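Uncharacterized protein DR_0571 (Deinococcus radiodurans R1, PDB 3C4N) is of unknown function but binds ADP and is probably an FAD-dependent oxidoreductase of the ETF-QO/FixC family. Local coordinates at residues 90-102 / 377-389. Residues are numbered along the deposited sequence; the frame is centred on the assembly and turned at random.
Sequences DIPAGQEAQAEWT and PLADTLGLAAAHE
Thr-102 OG1 accepts the backbone N-H of Ala-385 across the contact at 3.1 Å, with 148° at the hydrogen. The same hydroxyl donates to Gln-98 O, one turn back in its own helix; that carbonyl also takes Thr-102 N, the two donors coming from opposite faces of its plane. The bond matters because helix 379-389 is kinked here: the amides of Leu-384 and Ala-385 have no bond to the preceding turn, and Thr-102 supplies Ala-385 with a substitute. Its side chain sits as a knob among Leu-382, Gly-383, Leu-384 and Ala-385. Beside it, Ala-99 CA lies 3.5 Å from Thr-381 O in a CA-H...O contact, while Leu-382 CD2 reaches Ala-99 CB at 3.6 Å. At the far end Trp-101, CG turned anti to its backbone N so that the six-membered ring swings over to His-388, forms an offset stack with it, ring centres 4.4 Å apart and planes at 21°. CZ2 lies over the centre of the imidazole, whereas ND1 sits toward the rim of the indole; Tyr-54 meets His-388 edge-to-face. In the loop before helix 96-107, Pro-92 turns its CG onto Leu-378 CD1 (3.7 Å) and its CD onto Leu-382 CD1. Asp-90 CB packs on Leu-378 CD2 at 3.5 Å; its carboxylate forms a salt bridge with Arg-272, and a water links OD2 to Thr-381 OG1. On helix 46-58 rest Leu-384 and Ala-387, and Asp-380 forms a salt bridge with Arg-46. The two helix segments cross nearly at right angles (95°), their axes 7.2 Å apart. Helix 379-398 follows strand 370-374 of the sheet that holds 36-42, and Gly-383 lies by Met-47 of the ADP site, consistent with the Rossmann-type nucleotide-binding fold of FAD-dependent oxidoreductases.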
loop_
_atom_site.group_PDB
_atom_site.type_symbol
_atom_site.label_atom_id
_atom_site.label_comp_id
_atom_site.label_asym_id
_atom_site.label_seq_id
_atom_site.Cartn_x
_atom_site.Cartn_y
_atom_site.Cartn_z
ATOM N N ASP A 90 15.026 27.389 12.411
ATOM C CA ASP A 90 15.682 26.118 12.193
ATOM C C ASP A 90 16.352 26.090 10.834
ATOM O O ASP A 90 16.663 25.023 10.311
ATOM C CB ASP A 90 14.689 24.967 12.303
ATOM C CG ASP A 90 14.343 24.632 13.738
ATOM O OD1 ASP A 90 14.949 25.228 14.664
ATOM O OD2 ASP A 90 13.468 23.757 13.936
ATOM N N ILE A 91 16.578 27.270 10.268
ATOM C CA ILE A 91 17.223 27.376 8.970
ATOM C C ILE A 91 18.702 27.714 9.144
ATOM O O ILE A 91 19.047 28.802 9.593
ATOM C CB ILE A 91 16.594 28.493 8.113
ATOM C CG1 ILE A 91 15.085 28.269 7.959
ATOM C CG2 ILE A 91 17.284 28.538 6.744
ATOM C CD1 ILE A 91 14.352 29.426 7.288
ATOM N N PRO A 92 19.595 26.772 8.814
ATOM C CA PRO A 92 21.026 27.055 8.950
ATOM C C PRO A 92 21.345 28.085 7.869
ATOM O O PRO A 92 20.546 28.274 6.949
ATOM C CB PRO A 92 21.681 25.707 8.650
ATOM C CG PRO A 92 20.662 24.720 9.118
ATOM C CD PRO A 92 19.366 25.333 8.605
ATOM N N ALA A 93 22.500 28.740 7.966
ATOM C CA ALA A 93 22.895 29.748 6.987
ATOM C C ALA A 93 23.125 29.133 5.615
ATOM O O ALA A 93 23.897 28.186 5.476
ATOM C CB ALA A 93 24.153 30.460 7.452
ATOM N N GLY A 94 22.446 29.664 4.600
ATOM C CA GLY A 94 22.613 29.153 3.250
ATOM C C GLY A 94 21.512 28.206 2.827
ATOM O O GLY A 94 21.433 27.822 1.663
ATOM N N GLN A 95 20.659 27.819 3.767
ATOM C CA GLN A 95 19.578 26.903 3.443
ATOM C C GLN A 95 18.198 27.578 3.298
ATOM O O GLN A 95 17.174 26.898 3.333
ATOM C CB GLN A 95 19.527 25.800 4.503
ATOM C CG GLN A 95 20.834 25.013 4.643
ATOM C CD GLN A 95 20.978 23.934 3.588
ATOM O OE1 GLN A 95 20.137 23.038 3.475
ATOM N NE2 GLN A 95 22.045 24.011 2.807
ATOM N N GLU A 96 18.176 28.898 3.112
ATOM C CA GLU A 96 16.927 29.644 2.955
ATOM C C GLU A 96 16.077 29.153 1.773
ATOM O O GLU A 96 14.851 29.153 1.842
ATOM C CB GLU A 96 17.194 31.146 2.739
ATOM C CG GLU A 96 17.767 31.970 3.905
ATOM C CD GLU A 96 19.237 31.692 4.208
ATOM O OE1 GLU A 96 19.975 31.225 3.314
ATOM O OE2 GLU A 96 19.670 31.955 5.353
ATOM N N ALA A 97 16.712 28.757 0.676
ATOM C CA ALA A 97 15.945 28.296 -0.481
ATOM C C ALA A 97 15.199 26.991 -0.162
ATOM O O ALA A 97 14.014 26.843 -0.466
ATOM C CB ALA A 97 16.871 28.097 -1.689
ATOM N N GLN A 98 15.910 26.049 0.447
ATOM C CA GLN A 98 15.329 24.766 0.819
ATOM C C GLN A 98 14.189 24.935 1.827
ATOM O O GLN A 98 13.145 24.288 1.714
ATOM C CB GLN A 98 16.409 23.849 1.412
ATOM C CG GLN A 98 17.481 23.405 0.409
ATOM C CD GLN A 98 18.557 24.451 0.144
ATOM O OE1 GLN A 98 18.414 25.627 0.489
ATOM N NE2 GLN A 98 19.644 24.020 -0.490
ATOM N N ALA A 99 14.392 25.819 2.799
ATOM C CA ALA A 99 13.399 26.067 3.827
ATOM C C ALA A 99 12.105 26.653 3.281
ATOM O O ALA A 99 11.011 26.218 3.653
ATOM C CB ALA A 99 13.968 26.997 4.894
ATOM N N GLU A 100 12.219 27.639 2.403
ATOM C CA GLU A 100 11.023 28.283 1.856
ATOM C C GLU A 100 10.276 27.374 0.890
ATOM O O GLU A 100 9.049 27.356 0.875
ATOM C CB GLU A 100 11.385 29.606 1.160
ATOM C CG GLU A 100 11.898 30.724 2.098
ATOM C CD GLU A 100 11.030 30.943 3.351
ATOM O OE1 GLU A 100 9.795 30.733 3.293
ATOM O OE2 GLU A 100 11.596 31.347 4.394
ATOM N N TRP A 101 11.021 26.624 0.089
ATOM C CA TRP A 101 10.422 25.709 -0.866
ATOM C C TRP A 101 9.627 24.662 -0.085
ATOM O O TRP A 101 8.486 24.328 -0.436
ATOM C CB TRP A 101 11.515 25.036 -1.701
ATOM C CG TRP A 101 10.978 24.200 -2.817
ATOM C CD1 TRP A 101 10.666 24.616 -4.079
ATOM C CD2 TRP A 101 10.611 22.822 -2.746
ATOM N NE1 TRP A 101 10.119 23.581 -4.801
ATOM C CE2 TRP A 101 10.074 22.466 -4.005
ATOM C CE3 TRP A 101 10.679 21.851 -1.740
ATOM C CZ2 TRP A 101 9.605 21.175 -4.283
ATOM C CZ3 TRP A 101 10.213 20.573 -2.013
ATOM C CH2 TRP A 101 9.683 20.246 -3.276
ATOM N N THR A 102 10.228 24.148 0.984
ATOM C CA THR A 102 9.553 23.157 1.819
ATOM C C THR A 102 8.287 23.778 2.411
ATOM O O THR A 102 7.238 23.135 2.439
ATOM C CB THR A 102 10.468 22.664 2.974
ATOM O OG1 THR A 102 11.585 21.963 2.420
ATOM C CG2 THR A 102 9.697 21.725 3.915
ATOM N N PRO A 377 16.997 16.096 12.786
ATOM C CA PRO A 377 16.344 17.079 13.667
ATOM C C PRO A 377 15.774 18.332 13.003
ATOM O O PRO A 377 14.989 19.058 13.617
ATOM C CB PRO A 377 17.435 17.413 14.693
ATOM C CG PRO A 377 18.212 16.145 14.774
ATOM C CD PRO A 377 18.327 15.735 13.311
ATOM N N LEU A 378 16.153 18.600 11.759
ATOM C CA LEU A 378 15.612 19.790 11.098
ATOM C C LEU A 378 14.664 19.423 9.954
ATOM O O LEU A 378 14.187 20.297 9.224
ATOM C CB LEU A 378 16.739 20.693 10.572
ATOM C CG LEU A 378 17.668 21.340 11.616
ATOM C CD1 LEU A 378 18.776 22.073 10.903
ATOM C CD2 LEU A 378 16.910 22.289 12.519
ATOM N N ALA A 379 14.354 18.136 9.836
ATOM C CA ALA A 379 13.479 17.671 8.769
ATOM C C ALA A 379 12.141 18.412 8.652
ATOM O O ALA A 379 11.581 18.503 7.561
ATOM C CB ALA A 379 13.237 16.175 8.902
ATOM N N ASP A 380 11.620 18.939 9.751
ATOM C CA ASP A 380 10.354 19.650 9.658
ATOM C C ASP A 380 10.487 20.947 8.842
ATOM O O ASP A 380 9.531 21.378 8.195
ATOM C CB ASP A 380 9.782 19.933 11.063
ATOM C CG ASP A 380 9.452 18.636 11.844
ATOM O OD1 ASP A 380 8.845 17.705 11.249
ATOM O OD2 ASP A 380 9.792 18.563 13.052
ATOM N N THR A 381 11.669 21.557 8.843
ATOM C CA THR A 381 11.856 22.796 8.086
ATOM C C THR A 381 12.514 22.604 6.720
ATOM O O THR A 381 12.299 23.402 5.810
ATOM C CB THR A 381 12.712 23.811 8.879
ATOM O OG1 THR A 381 12.082 24.093 10.135
ATOM C CG2 THR A 381 12.871 25.117 8.093
ATOM N N LEU A 382 13.292 21.535 6.581
ATOM C CA LEU A 382 14.038 21.278 5.353
ATOM C C LEU A 382 13.873 19.892 4.707
ATOM O O LEU A 382 14.504 19.619 3.687
ATOM C CB LEU A 382 15.524 21.491 5.656
ATOM C CG LEU A 382 15.916 22.783 6.388
ATOM C CD1 LEU A 382 17.329 22.669 6.944
ATOM C CD2 LEU A 382 15.800 23.954 5.450
ATOM N N GLY A 383 13.043 19.024 5.286
ATOM C CA GLY A 383 12.871 17.669 4.763
ATOM C C GLY A 383 12.449 17.471 3.311
ATOM O O GLY A 383 13.139 16.790 2.560
ATOM N N LEU A 384 11.312 18.036 2.915
ATOM C CA LEU A 384 10.834 17.889 1.545
ATOM C C LEU A 384 11.883 18.325 0.527
ATOM O O LEU A 384 12.176 17.597 -0.417
ATOM C CB LEU A 384 9.545 18.697 1.334
ATOM C CG LEU A 384 8.295 18.187 2.065
ATOM C CD1 LEU A 384 7.114 19.180 1.932
ATOM C CD2 LEU A 384 7.922 16.843 1.466
ATOM N N ALA A 385 12.465 19.503 0.741
ATOM C CA ALA A 385 13.469 20.055 -0.162
ATOM C C ALA A 385 14.571 19.068 -0.493
ATOM O O ALA A 385 14.951 18.923 -1.661
ATOM C CB ALA A 385 14.071 21.324 0.438
ATOM N N ALA A 386 15.089 18.384 0.523
ATOM C CA ALA A 386 16.166 17.423 0.290
ATOM C C ALA A 386 15.685 16.201 -0.494
ATOM O O ALA A 386 16.455 15.611 -1.254
ATOM C CB ALA A 386 16.801 17.004 1.621
ATOM N N ALA A 387 14.415 15.827 -0.326
ATOM C CA ALA A 387 13.877 14.677 -1.060
ATOM C C ALA A 387 13.601 15.064 -2.510
ATOM O O ALA A 387 13.755 14.249 -3.414
ATOM C CB ALA A 387 12.592 14.165 -0.398
ATOM N N HIS A 388 13.192 16.307 -2.726
ATOM C CA HIS A 388 12.911 16.785 -4.073
ATOM C C HIS A 388 14.192 17.008 -4.878
ATOM O O HIS A 388 14.231 16.743 -6.077
ATOM C CB HIS A 388 12.129 18.088 -4.013
ATOM C CG HIS A 388 11.853 18.683 -5.358
ATOM N ND1 HIS A 388 12.488 19.818 -5.816
ATOM C CD2 HIS A 388 11.009 18.299 -6.345
ATOM C CE1 HIS A 388 12.044 20.108 -7.025
ATOM N NE2 HIS A 388 11.146 19.203 -7.370
ATOM N N GLU A 389 15.223 17.513 -4.203
ATOM C CA GLU A 389 16.529 17.776 -4.798
ATOM C C GLU A 389 17.085 16.436 -5.282
ATOM O O GLU A 389 17.573 16.325 -6.405
ATOM C CB GLU A 389 17.446 18.398 -3.729
ATOM C CG GLU A 389 18.693 19.151 -4.203
ATOM C CD GLU A 389 19.884 18.243 -4.537
ATOM O OE1 GLU A 389 20.109 17.249 -3.813
ATOM O OE2 GLU A 389 20.606 18.541 -5.519
HETATM O O HOH W 1 12.176 22.084 12.460
#